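Local coordinates for resiniferatoxin-binding, phosphotriesterase-related protein (Rhodobacter sphaeroides 2.4.1, PDB 3K2G) that binds two zinc ions in a TIM-barrel fold of the phosphotriesterase family and probably hydrolyses phosphoric esters, at residues 155-160 / 170-175; 187-192 / 221-226; 193-198 / 204-209; 234-239 / 250-255. All blocks are in the same frame, centred on the assembly; numbering follows the deposited sequence.

Interaction 1: 155-160 / 170-175; sequences DEIVAE and ARIGLI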
loop_
_atom_site.group_PDB
_atom_site.type_symbol
_atom_site.label_atom_id
_atom_site.label_comp_id
_atom_site.label_asym_id
_atom_site.label_seq_id
_atom_site.Cartn_x
_atom_site.Cartn_y
_atom_site.Cartn_z
ATOM N N ASP B 155 -2.780 33.621 -32.746
ATOM C CA ASP B 155 -3.264 34.063 -34.050
ATOM C C ASP B 155 -3.052 32.985 -35.120
ATOM O O ASP B 155 -3.922 32.758 -35.962
ATOM C CB ASP B 155 -2.566 35.364 -34.487
ATOM C CG ASP B 155 -2.962 36.562 -33.637
ATOM O OD1 ASP B 155 -4.052 36.535 -33.030
ATOM O OD2 ASP B 155 -2.188 37.545 -33.588
ATOM N N GLU B 156 -1.903 32.316 -35.088
ATOM C CA GLU B 156 -1.624 31.273 -36.077
ATOM C C GLU B 156 -2.634 30.150 -35.956
ATOM O O GLU B 156 -3.136 29.642 -36.958
ATOM C CB GLU B 156 -0.216 30.688 -35.893
ATOM C CG GLU B 156 0.903 31.717 -35.951
ATOM C CD GLU B 156 2.290 31.093 -35.936
ATOM O OE1 GLU B 156 2.510 30.120 -35.177
ATOM O OE2 GLU B 156 3.164 31.588 -36.679
ATOM N N ILE B 157 -2.918 29.760 -34.716
ATOM C CA ILE B 157 -3.859 28.681 -34.445
ATOM C C ILE B 157 -5.279 29.050 -34.870
ATOM O O ILE B 157 -6.008 28.226 -35.430
ATOM C CB ILE B 157 -3.831 28.300 -32.943
ATOM C CG1 ILE B 157 -2.468 27.687 -32.602
ATOM C CG2 ILE B 157 -4.951 27.316 -32.623
ATOM C CD1 ILE B 157 -2.248 27.419 -31.127
ATOM N N VAL B 158 -5.670 30.290 -34.608
ATOM C CA VAL B 158 -7.005 30.755 -34.981
ATOM C C VAL B 158 -7.169 30.713 -36.502
ATOM O O VAL B 158 -8.234 30.363 -37.012
ATOM C CB VAL B 158 -7.246 32.205 -34.499
ATOM C CG1 VAL B 158 -8.559 32.739 -35.067
ATOM C CG2 VAL B 158 -7.270 32.251 -32.985
ATOM N N ALA B 159 -6.110 31.075 -37.217
ATOM C CA ALA B 159 -6.138 31.084 -38.675
ATOM C C ALA B 159 -6.314 29.684 -39.262
ATOM O O ALA B 159 -6.957 29.515 -40.296
ATOM C CB ALA B 159 -4.861 31.729 -39.215
ATOM N N GLU B 160 -5.748 28.679 -38.598
ATOM C CA GLU B 160 -5.850 27.303 -39.075
ATOM C C GLU B 160 -7.211 26.702 -38.738
ATOM O O GLU B 160 -7.650 25.742 -39.365
ATOM C CB GLU B 160 -4.734 26.451 -38.467
ATOM C CG GLU B 160 -3.361 27.068 -38.647
ATOM C CD GLU B 160 -2.233 26.155 -38.215
ATOM O OE1 GLU B 160 -2.315 25.562 -37.117
ATOM O OE2 GLU B 160 -1.251 26.046 -38.974
ATOM N N ALA B 170 -7.716 22.863 -45.411
ATOM C CA ALA B 170 -8.032 21.919 -44.350
ATOM C C ALA B 170 -7.910 22.700 -43.048
ATOM O O ALA B 170 -6.933 23.416 -42.836
ATOM C CB ALA B 170 -7.051 20.754 -44.367
ATOM N N ARG B 171 -8.908 22.574 -42.183
ATOM C CA ARG B 171 -8.890 23.284 -40.914
ATOM C C ARG B 171 -8.684 22.327 -39.742
ATOM O O ARG B 171 -9.006 21.141 -39.834
ATOM C CB ARG B 171 -10.181 24.091 -40.764
ATOM C CG ARG B 171 -10.259 25.231 -41.772
ATOM C CD ARG B 171 -11.557 25.996 -41.687
ATOM N NE ARG B 171 -12.672 25.244 -42.245
ATOM C CZ ARG B 171 -13.917 25.704 -42.315
ATOM N NH1 ARG B 171 -14.200 26.918 -41.857
ATOM N NH2 ARG B 171 -14.876 24.957 -42.844
ATOM N N ILE B 172 -8.125 22.842 -38.650
ATOM C CA ILE B 172 -7.863 22.016 -37.478
ATOM C C ILE B 172 -9.128 21.776 -36.673
ATOM O O ILE B 172 -10.067 22.569 -36.724
ATOM C CB ILE B 172 -6.796 22.651 -36.566
ATOM C CG1 ILE B 172 -7.267 24.027 -36.081
ATOM C CG2 ILE B 172 -5.475 22.767 -37.318
ATOM C CD1 ILE B 172 -6.329 24.677 -35.078
ATOM N N GLY B 173 -9.149 20.672 -35.934
ATOM C CA GLY B 173 -10.315 20.332 -35.137
ATOM C C GLY B 173 -9.963 20.220 -33.673
ATOM O O GLY B 173 -10.817 20.013 -32.815
ATOM N N LEU B 174 -8.677 20.361 -33.393
ATOM C CA LEU B 174 -8.168 20.288 -32.036
ATOM C C LEU B 174 -6.922 21.146 -31.995
ATOM O O LEU B 174 -6.229 21.305 -32.997
ATOM C CB LEU B 174 -7.835 18.835 -31.665
ATOM C CG LEU B 174 -6.624 18.549 -30.769
ATOM C CD1 LEU B 174 -7.011 17.591 -29.673
ATOM C CD2 LEU B 174 -5.490 17.969 -31.601
ATOM N N ILE B 175 -6.651 21.721 -30.836
ATOM C CA ILE B 175 -5.476 22.552 -30.670
ATOM C C ILE B 175 -4.420 21.704 -30.011
ATOM O O ILE B 175 -4.457 21.524 -28.790
ATOM C CB ILE B 175 -5.745 23.744 -29.732
ATOM C CG1 ILE B 175 -6.824 24.643 -30.331
ATOM C CG2 ILE B 175 -4.446 24.493 -29.465
ATOM C CD1 ILE B 175 -7.064 25.931 -29.573
#
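Glu160, in helix 150-162, and Ile172, in the connection that leads on to strand 175-178, are joined through their backbones: Ile172 N donates to Glu160 O over 3.0 Å, with 157° at the hydrogen and the donor lying above the carbonyl plane. The same oxygen takes a CA-H...O contact from Arg171, whose CA lies 3.2 Å from Glu160 O. Beside this hydrogen bond three isoleucines close the gap. In Ile172 a chi1 of 60° aims the CG1-CD1 arm at the helix, where CD1 lies 3.6 Å from Ile157 O. The same CD1 of Ile172 is 3.9 Å from Ile157 CG2, the two side chains crossing nearly at a right angle. Ile157 CG2 also meets Ile175 CD1 at 4.0 Å, so a single methyl group serves two neighbours. Branched isoleucine suits this place because each residue offers two separate arms. Of the Glu160 side chain, CB meets Ile172 CG2 at 3.9 Å, while its carboxylate forms salt bridges with Arg109 and Arg113. Ile157 and Ile175 also pack on Ala198 of helix 186-202. The chemistry thus divides in two: one hydrogen bond fixes where the returning chain passes the helix, and apolar packing seats the entry to a barrel strand.

Interaction 2: 187-192 / 221-226; sequences EEEKSL and LDLVEE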
loop_
_atom_site.group_PDB
_atom_site.type_symbol
_atom_site.label_atom_id
_atom_site.label_comp_id
_atom_site.label_asym_id
_atom_site.label_seq_id
_atom_site.Cartn_x
_atom_site.Cartn_y
_atom_site.Cartn_z
ATOM N N GLU B 187 9.884 29.289 -23.259
ATOM C CA GLU B 187 9.358 29.162 -24.611
ATOM C C GLU B 187 8.137 28.247 -24.619
ATOM O O GLU B 187 7.134 28.537 -25.269
ATOM C CB GLU B 187 10.428 28.590 -25.549
ATOM C CG GLU B 187 11.722 29.405 -25.621
ATOM C CD GLU B 187 12.529 29.386 -24.322
ATOM O OE1 GLU B 187 12.968 28.294 -23.898
ATOM O OE2 GLU B 187 12.729 30.469 -23.726
ATOM N N GLU B 188 8.227 27.138 -23.895
ATOM C CA GLU B 188 7.123 26.191 -23.835
ATOM C C GLU B 188 5.935 26.823 -23.115
ATOM O O GLU B 188 4.781 26.569 -23.469
ATOM C CB GLU B 188 7.581 24.909 -23.133
ATOM C CG GLU B 188 8.824 24.311 -23.782
ATOM C CD GLU B 188 9.364 23.105 -23.050
ATOM O OE1 GLU B 188 9.261 23.063 -21.809
ATOM O OE2 GLU B 188 9.910 22.206 -23.720
ATOM N N GLU B 189 6.224 27.656 -22.118
ATOM C CA GLU B 189 5.181 28.343 -21.362
ATOM C C GLU B 189 4.464 29.332 -22.274
ATOM O O GLU B 189 3.237 29.449 -22.237
ATOM C CB GLU B 189 5.778 29.099 -20.172
ATOM C CG GLU B 189 4.723 29.712 -19.260
ATOM C CD GLU B 189 5.317 30.456 -18.074
ATOM O OE1 GLU B 189 6.085 29.842 -17.304
ATOM O OE2 GLU B 189 5.007 31.654 -17.908
ATOM N N LYS B 190 5.243 30.050 -23.081
ATOM C CA LYS B 190 4.690 31.021 -24.023
ATOM C C LYS B 190 3.826 30.270 -25.024
ATOM O O LYS B 190 2.733 30.709 -25.380
ATOM C CB LYS B 190 5.810 31.742 -24.773
ATOM C CG LYS B 190 5.318 32.813 -25.746
ATOM C CD LYS B 190 6.454 33.340 -26.612
ATOM C CE LYS B 190 7.003 32.248 -27.517
ATOM N NZ LYS B 190 8.209 32.685 -28.267
ATOM N N SER B 191 4.337 29.134 -25.482
ATOM C CA SER B 191 3.622 28.303 -26.432
ATOM C C SER B 191 2.274 27.879 -25.852
ATOM O O SER B 191 1.240 27.996 -26.511
ATOM C CB SER B 191 4.454 27.060 -26.759
ATOM O OG SER B 191 3.709 26.129 -27.520
ATOM N N LEU B 192 2.294 27.389 -24.616
ATOM C CA LEU B 192 1.075 26.939 -23.951
ATOM C C LEU B 192 0.086 28.073 -23.706
ATOM O O LEU B 192 -1.123 27.876 -23.813
ATOM C CB LEU B 192 1.411 26.254 -22.624
ATOM C CG LEU B 192 0.207 25.660 -21.879
ATOM C CD1 LEU B 192 -0.507 24.659 -22.775
ATOM C CD2 LEU B 192 0.661 24.996 -20.590
ATOM N N LEU B 221 -2.408 22.945 -15.741
ATOM C CA LEU B 221 -3.809 23.348 -15.639
ATOM C C LEU B 221 -3.950 24.736 -15.020
ATOM O O LEU B 221 -4.858 25.490 -15.379
ATOM C CB LEU B 221 -4.614 22.328 -14.827
ATOM C CG LEU B 221 -4.790 20.949 -15.474
ATOM C CD1 LEU B 221 -5.729 20.095 -14.617
ATOM C CD2 LEU B 221 -5.352 21.094 -16.891
ATOM N N ASP B 222 -3.056 25.071 -14.093
ATOM C CA ASP B 222 -3.091 26.389 -13.460
ATOM C C ASP B 222 -2.918 27.455 -14.542
ATOM O O ASP B 222 -3.597 28.483 -14.532
ATOM C CB ASP B 222 -1.959 26.539 -12.430
ATOM C CG ASP B 222 -2.259 25.842 -11.106
ATOM O OD1 ASP B 222 -3.349 25.256 -10.951
ATOM O OD2 ASP B 222 -1.387 25.887 -10.213
ATOM N N LEU B 223 -2.006 27.201 -15.475
ATOM C CA LEU B 223 -1.739 28.145 -16.555
ATOM C C LEU B 223 -2.910 28.212 -17.537
ATOM O O LEU B 223 -3.346 29.298 -17.935
ATOM C CB LEU B 223 -0.448 27.753 -17.277
ATOM C CG LEU B 223 -0.021 28.641 -18.447
ATOM C CD1 LEU B 223 1.474 28.499 -18.682
ATOM C CD2 LEU B 223 -0.807 28.252 -19.696
ATOM N N VAL B 224 -3.418 27.054 -17.935
ATOM C CA VAL B 224 -4.546 27.028 -18.849
ATOM C C VAL B 224 -5.732 27.754 -18.206
ATOM O O VAL B 224 -6.496 28.447 -18.874
ATOM C CB VAL B 224 -4.938 25.583 -19.188
ATOM C CG1 VAL B 224 -6.284 25.545 -19.867
ATOM C CG2 VAL B 224 -3.886 24.975 -20.092
ATOM N N GLU B 225 -5.863 27.602 -16.894
ATOM C CA GLU B 225 -6.946 28.220 -16.148
ATOM C C GLU B 225 -6.826 29.742 -16.089
ATOM O O GLU B 225 -7.792 30.455 -16.378
ATOM C CB GLU B 225 -6.974 27.633 -14.736
ATOM C CG GLU B 225 -8.115 28.096 -13.867
ATOM C CD GLU B 225 -8.196 27.306 -12.576
ATOM O OE1 GLU B 225 -7.250 27.378 -11.764
ATOM O OE2 GLU B 225 -9.207 26.603 -12.380
ATOM N N GLU B 226 -5.647 30.244 -15.729
ATOM C CA GLU B 226 -5.459 31.687 -15.633
ATOM C C GLU B 226 -5.509 32.389 -16.985
ATOM O O GLU B 226 -5.581 33.617 -17.046
ATOM C CB GLU B 226 -4.148 32.027 -14.908
ATOM C CG GLU B 226 -2.874 31.604 -15.607
ATOM C CD GLU B 226 -1.633 31.935 -14.789
ATOM O OE1 GLU B 226 -1.508 31.414 -13.658
ATOM O OE2 GLU B 226 -0.788 32.717 -15.272
#
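Leu192 and Leu223 both carry CG anti to the backbone N (chi1 -176° and 180°), which sends each side chain out into the gap between helices 186-202 and 217-226. There they slide past each other in opposite directions, Leu223 CD2 lying against Leu192 CG at 3.5 Å and against Leu192 CD2 at 3.7 Å. The other branch of Leu223 turns to Glu189, one helical turn before Leu192: CD1 of Leu223 touches CG of Glu189 at 3.5 Å. While CG of Glu189 packs on the leucine, the extended chain beyond it carries the carboxylate on to a salt bridge with Arg193. These are consecutive outer helices of the TIM barrel, running in the same general sense as alternating strands and helices require; the short segments cross at -44° with 10.9 Å between their axes. A leucine is long enough to meet its partner across this spacing. Beta-branched Val224 has a smaller share, its CG2 lying 4.3 Å from Leu192 CD1 on the side facing the barrel, where Val224 also packs on Thr234 and Leu192 on Ile178. Toward the surface the character changes to charge. Glu189 OE2 and Glu226 OE2 stand 6.5 Å apart, like charges whose mutual repulsion is probably eased by Arg193, which forms salt bridges with both.

Interaction 3: 193-198 / 204-209; sequences RGAARA and LPLMVH. With ZN (zinc ion), chain J.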
loop_
_atom_site.group_PDB
_atom_site.type_symbol
_atom_site.label_atom_id
_atom_site.label_comp_id
_atom_site.label_asym_id
_atom_site.label_seq_id
_atom_site.Cartn_x
_atom_site.Cartn_y
_atom_site.Cartn_z
ATOM N N ARG B 193 0.595 29.254 -23.365
ATOM C CA ARG B 193 -0.268 30.407 -23.128
ATOM C C ARG B 193 -0.966 30.802 -24.427
ATOM O O ARG B 193 -2.156 31.116 -24.430
ATOM C CB ARG B 193 0.542 31.590 -22.586
ATOM C CG ARG B 193 1.053 31.398 -21.163
ATOM C CD ARG B 193 1.720 32.664 -20.636
ATOM N NE ARG B 193 2.165 32.536 -19.248
ATOM C CZ ARG B 193 1.351 32.416 -18.202
ATOM N NH1 ARG B 193 0.038 32.406 -18.370
ATOM N NH2 ARG B 193 1.853 32.300 -16.981
ATOM N N GLY B 194 -0.226 30.770 -25.531
ATOM C CA GLY B 194 -0.810 31.112 -26.816
ATOM C C GLY B 194 -1.861 30.085 -27.204
ATOM O O GLY B 194 -2.892 30.416 -27.795
ATOM N N ALA B 195 -1.602 28.827 -26.864
ATOM C CA ALA B 195 -2.541 27.760 -27.174
ATOM C C ALA B 195 -3.823 27.930 -26.357
ATOM O O ALA B 195 -4.922 27.755 -26.879
ATOM C CB ALA B 195 -1.907 26.405 -26.886
ATOM N N ALA B 196 -3.683 28.274 -25.078
ATOM C CA ALA B 196 -4.845 28.457 -24.217
ATOM C C ALA B 196 -5.673 29.644 -24.695
ATOM O O ALA B 196 -6.900 29.607 -24.656
ATOM C CB ALA B 196 -4.408 28.668 -22.774
ATOM N N ARG B 197 -5.003 30.700 -25.145
ATOM C CA ARG B 197 -5.721 31.865 -25.639
ATOM C C ARG B 197 -6.454 31.469 -26.909
ATOM O O ARG B 197 -7.555 31.945 -27.180
ATOM C CB ARG B 197 -4.754 33.027 -25.893
ATOM C CG ARG B 197 -4.142 33.545 -24.600
ATOM C CD ARG B 197 -3.163 34.693 -24.806
ATOM N NE ARG B 197 -2.441 34.986 -23.569
ATOM C CZ ARG B 197 -1.413 35.825 -23.477
ATOM N NH1 ARG B 197 -0.981 36.466 -24.554
ATOM N NH2 ARG B 197 -0.805 36.013 -22.310
ATOM N N ALA B 198 -5.849 30.574 -27.683
ATOM C CA ALA B 198 -6.477 30.109 -28.913
ATOM C C ALA B 198 -7.673 29.245 -28.547
ATOM O O ALA B 198 -8.654 29.184 -29.288
ATOM C CB ALA B 198 -5.484 29.306 -29.752
ATOM N N LEU B 204 -12.115 25.457 -29.536
ATOM C CA LEU B 204 -11.704 24.088 -29.860
ATOM C C LEU B 204 -11.032 23.425 -28.664
ATOM O O LEU B 204 -10.509 24.110 -27.777
ATOM C CB LEU B 204 -10.716 24.082 -31.031
ATOM C CG LEU B 204 -11.253 24.348 -32.436
ATOM C CD1 LEU B 204 -10.093 24.375 -33.440
ATOM C CD2 LEU B 204 -12.262 23.264 -32.800
ATOM N N PRO B 205 -11.038 22.079 -28.623
ATOM C CA PRO B 205 -10.412 21.343 -27.520
ATOM C C PRO B 205 -8.914 21.636 -27.470
ATOM O O PRO B 205 -8.313 21.988 -28.482
ATOM C CB PRO B 205 -10.684 19.885 -27.876
ATOM C CG PRO B 205 -11.956 19.953 -28.656
ATOM C CD PRO B 205 -11.735 21.156 -29.533
ATOM N N LEU B 206 -8.323 21.480 -26.290
ATOM C CA LEU B 206 -6.897 21.721 -26.093
ATOM C C LEU B 206 -6.240 20.449 -25.560
ATOM O O LEU B 206 -6.707 19.853 -24.590
ATOM C CB LEU B 206 -6.689 22.872 -25.106
ATOM C CG LEU B 206 -5.251 23.185 -24.678
ATOM C CD1 LEU B 206 -4.446 23.671 -25.882
ATOM C CD2 LEU B 206 -5.263 24.245 -23.581
HETATM N N MSE B 207 -5.155 20.036 -26.204
HETATM C CA MSE B 207 -4.440 18.829 -25.814
HETATM C C MSE B 207 -3.007 19.193 -25.468
HETATM O O MSE B 207 -2.307 19.832 -26.258
HETATM C CB MSE B 207 -4.470 17.816 -26.958
HETATM C CG MSE B 207 -3.793 16.478 -26.645
HETATM SE SE MSE B 207 -3.966 15.252 -28.088
HETATM C CE MSE B 207 -5.817 14.740 -27.821
ATOM N N VAL B 208 -2.573 18.784 -24.282
ATOM C CA VAL B 208 -1.233 19.101 -23.820
ATOM C C VAL B 208 -0.352 17.892 -23.525
ATOM O O VAL B 208 -0.722 16.995 -22.764
ATOM C CB VAL B 208 -1.294 19.979 -22.544
ATOM C CG1 VAL B 208 0.106 20.392 -22.121
ATOM C CG2 VAL B 208 -2.144 21.217 -22.802
ATOM N N HIS B 209 0.832 17.895 -24.132
ATOM C CA HIS B 209 1.814 16.842 -23.932
ATOM C C HIS B 209 2.459 17.055 -22.564
ATOM O O HIS B 209 2.939 18.141 -22.246
ATOM C CB HIS B 209 2.899 16.907 -25.008
ATOM C CG HIS B 209 4.163 16.190 -24.638
ATOM N ND1 HIS B 209 4.526 14.987 -25.201
ATOM C CD2 HIS B 209 5.135 16.495 -23.744
ATOM C CE1 HIS B 209 5.664 14.578 -24.670
ATOM N NE2 HIS B 209 6.056 15.474 -23.781
HETATM ZN ZN ZN J . 3.717 13.679 -26.677
HETATM O O HOH W 1 3.535 12.100 -28.090
HETATM O O HOH W 2 5.581 12.163 -26.507
#
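Ala195 and Ala196 of helix 186-202 pack on Leu206 of strand 206-208 within a beta-alpha-beta unit of the TIM barrel: strand 175-178 leads into the helix, and the helix returns the chain to strand 206-208. The contact across the two segments is apolar, with no hydrogen bond between them. Leu206, its CG anti to the backbone N (chi1 175°), splits its two methyl groups over the helix: CD1 meets Ala195 CB at 3.9 Å, and CD2 approaches Ala196 CA at 4.3 Å. Alanine suits the helix here, since its single methyl lets the backbone come close, with 7.3 Å between the CA atoms of Ala196 and Leu206. Around this pair, Ala195 also packs on Ile178 and Leu206 on Ile175 and Val224, joining the layer between barrel and helices.

Charged interactions belong to the outer side of the helix, where Arg193 forms a salt bridge with Glu227, and Arg197 forms salt bridges with Glu227 and Asp151. Long arginines fit there because they can span from one helix to its neighbours.

Metal coordination takes over just past the strand. His209 shares the zinc ion with His238, Glu177 and two waters. The zinc ion lies 2.1 Å from the O of water 1. Its distance to the O of water 2 is 2.4 Å, and this second water sits at the edge of the His209 imidazole, in its plane. A chi1 of 161° carries the His209 ring out, and chi2 of 107° turns its ND1 to the zinc ion, 2.1 Å away.

Interaction 4: 234-239 / 250-255; sequences TVLCHM and ATLAQR. With ZN (zinc ion), chain J.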
loop_
_atom_site.group_PDB
_atom_site.type_symbol
_atom_site.label_atom_id
_atom_site.label_comp_id
_atom_site.label_asym_id
_atom_site.label_seq_id
_atom_site.Cartn_x
_atom_site.Cartn_y
_atom_site.Cartn_z
ATOM N N THR B 234 -9.829 20.220 -21.937
ATOM C CA THR B 234 -8.371 20.189 -21.960
ATOM C C THR B 234 -7.984 18.732 -21.707
ATOM O O THR B 234 -8.465 18.119 -20.761
ATOM C CB THR B 234 -7.760 21.064 -20.846
ATOM O OG1 THR B 234 -8.072 22.438 -21.093
ATOM C CG2 THR B 234 -6.242 20.889 -20.798
ATOM N N VAL B 235 -7.120 18.191 -22.556
ATOM C CA VAL B 235 -6.680 16.807 -22.447
ATOM C C VAL B 235 -5.219 16.746 -22.018
ATOM O O VAL B 235 -4.355 17.339 -22.668
ATOM C CB VAL B 235 -6.808 16.070 -23.804
ATOM C CG1 VAL B 235 -6.287 14.645 -23.670
ATOM C CG2 VAL B 235 -8.270 16.062 -24.265
ATOM N N LEU B 236 -4.951 16.040 -20.921
ATOM C CA LEU B 236 -3.590 15.884 -20.424
ATOM C C LEU B 236 -3.051 14.560 -20.953
ATOM O O LEU B 236 -3.537 13.494 -20.569
ATOM C CB LEU B 236 -3.579 15.862 -18.894
ATOM C CG LEU B 236 -4.066 17.130 -18.193
ATOM C CD1 LEU B 236 -4.175 16.872 -16.699
ATOM C CD2 LEU B 236 -3.105 18.276 -18.467
ATOM N N CYS B 237 -2.050 14.637 -21.829
ATOM C CA CYS B 237 -1.451 13.447 -22.444
ATOM C C CYS B 237 -0.439 12.700 -21.593
ATOM O O CYS B 237 0.146 13.248 -20.660
ATOM C CB CYS B 237 -0.746 13.820 -23.751
ATOM S SG CYS B 237 -1.793 14.572 -25.022
ATOM N N HIS B 238 -0.239 11.435 -21.947
ATOM C CA HIS B 238 0.752 10.585 -21.292
ATOM C C HIS B 238 0.581 10.400 -19.791
ATOM O O HIS B 238 1.517 10.586 -19.012
ATOM C CB HIS B 238 2.141 11.136 -21.609
ATOM C CG HIS B 238 2.303 11.532 -23.045
ATOM N ND1 HIS B 238 1.802 10.773 -24.082
ATOM C CD2 HIS B 238 2.895 12.609 -23.617
ATOM C CE1 HIS B 238 2.079 11.365 -25.231
ATOM N NE2 HIS B 238 2.740 12.481 -24.977
HETATM N N MSE B 239 -0.615 10.003 -19.388
HETATM C CA MSE B 239 -0.885 9.785 -17.974
HETATM C C MSE B 239 -0.378 8.433 -17.477
HETATM O O MSE B 239 -0.154 8.257 -16.284
HETATM C CB MSE B 239 -2.382 9.899 -17.717
HETATM C CG MSE B 239 -2.918 11.313 -17.952
HETATM SE SE MSE B 239 -1.963 12.663 -16.937
HETATM C CE MSE B 239 -2.400 12.012 -15.166
ATOM N N ALA B 250 -6.376 11.572 -9.767
ATOM C CA ALA B 250 -7.757 11.879 -9.407
ATOM C C ALA B 250 -7.994 13.376 -9.230
ATOM O O ALA B 250 -9.029 13.898 -9.646
ATOM C CB ALA B 250 -8.150 11.125 -8.122
ATOM N N THR B 251 -7.039 14.073 -8.624
ATOM C CA THR B 251 -7.208 15.504 -8.406
ATOM C C THR B 251 -7.200 16.284 -9.715
ATOM O O THR B 251 -7.803 17.357 -9.815
ATOM C CB THR B 251 -6.136 16.056 -7.449
ATOM O OG1 THR B 251 -4.834 15.698 -7.920
ATOM C CG2 THR B 251 -6.354 15.497 -6.047
ATOM N N LEU B 252 -6.516 15.740 -10.720
ATOM C CA LEU B 252 -6.467 16.367 -12.032
ATOM C C LEU B 252 -7.816 16.151 -12.688
ATOM O O LEU B 252 -8.362 17.061 -13.312
ATOM C CB LEU B 252 -5.376 15.732 -12.893
ATOM C CG LEU B 252 -3.955 16.066 -12.443
ATOM C CD1 LEU B 252 -2.969 15.126 -13.138
ATOM C CD2 LEU B 252 -3.652 17.527 -12.764
ATOM N N ALA B 253 -8.355 14.944 -12.535
ATOM C CA ALA B 253 -9.649 14.620 -13.114
ATOM C C ALA B 253 -10.725 15.501 -12.486
ATOM O O ALA B 253 -11.607 16.003 -13.182
ATOM C CB ALA B 253 -9.976 13.147 -12.885
ATOM N N GLN B 254 -10.630 15.687 -11.168
ATOM C CA GLN B 254 -11.586 16.494 -10.423
ATOM C C GLN B 254 -11.609 17.942 -10.924
ATOM O O GLN B 254 -12.661 18.587 -10.930
ATOM C CB GLN B 254 -11.248 16.464 -8.931
ATOM C CG GLN B 254 -12.192 17.305 -8.075
ATOM C CD GLN B 254 -13.625 16.813 -8.139
ATOM O OE1 GLN B 254 -13.912 15.683 -7.766
ATOM N NE2 GLN B 254 -14.530 17.663 -8.614
ATOM N N ARG B 255 -10.454 18.454 -11.341
ATOM C CA ARG B 255 -10.403 19.816 -11.855
ATOM C C ARG B 255 -11.159 19.885 -13.176
ATOM O O ARG B 255 -11.526 20.966 -13.627
ATOM C CB ARG B 255 -8.954 20.291 -12.029
ATOM C CG ARG B 255 -8.236 20.515 -10.706
ATOM C CD ARG B 255 -6.831 21.086 -10.889
ATOM N NE ARG B 255 -6.839 22.494 -11.286
ATOM C CZ ARG B 255 -5.746 23.242 -11.416
ATOM N NH1 ARG B 255 -4.549 22.723 -11.181
ATOM N NH2 ARG B 255 -5.847 24.514 -11.773
HETATM ZN ZN ZN J . 3.717 13.679 -26.677
HETATM O O HOH W 1 3.535 12.100 -28.090
HETATM O O HOH W 2 5.581 12.163 -26.507
#
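Strand 234-236 and helix 246-255 are the first two elements of a beta-alpha-beta unit of the TIM barrel, completed by strand 258-261, and Leu236 and Met239 meet Leu252 between them. Leu252 presents both branches. Its CD2 lies 4.0 Å from Leu236 CD1, the two leucines crossing at about a right angle, while its CD1 lies 3.8 Å from Met239 CE. Met239, present as selenomethionine, is folded at chi2 and chi3 (-54° and -62°), a double bend that carries its terminal methyl round to the leucine; an unbranched, flexible chain suits such a path. Leu252 packs on Leu259 as well.

Between Leu236 and Met239 the chain carries His238, whose NE2 binds the zinc ion at 2.3 Å. ND1 of that ring is hydrogen-bonded to Asp262 OD1, a second-shell partner that helps to fix the ring's rotation. Cys237 CB sits 3.7 Å above the ring, over its centre. The contact itself is purely apolar: Leu236 and Met239 lie on the helix side of the chain that carries His238, and their packing on Leu252 probably helps to place that chain.

From the N terminus, interaction 1 comes first, closing the short loop between helix 150-162 and the approach to strand 175-178. Interaction 2 closes a longer loop, from 187-192 to 221-226, and interaction 3 lies wholly within that span, joining helix 186-202 to strand 206-208. Interaction 4 follows in series, closing the loop from strand 234-236 to helix 246-255; no two cross. Interactions 1 and 3 meet through backbone hydrogen bonds of Ile175 with Pro205 and Met207, interactions 3 and 4 through those of Leu206 and Val208 with Val235, so three adjacent barrel strands are tied. Arg255 bridges to Asp222 and Glu225, joining interactions 2 and 4. His209 and His238 bring interactions 3 and 4 to one zinc ion.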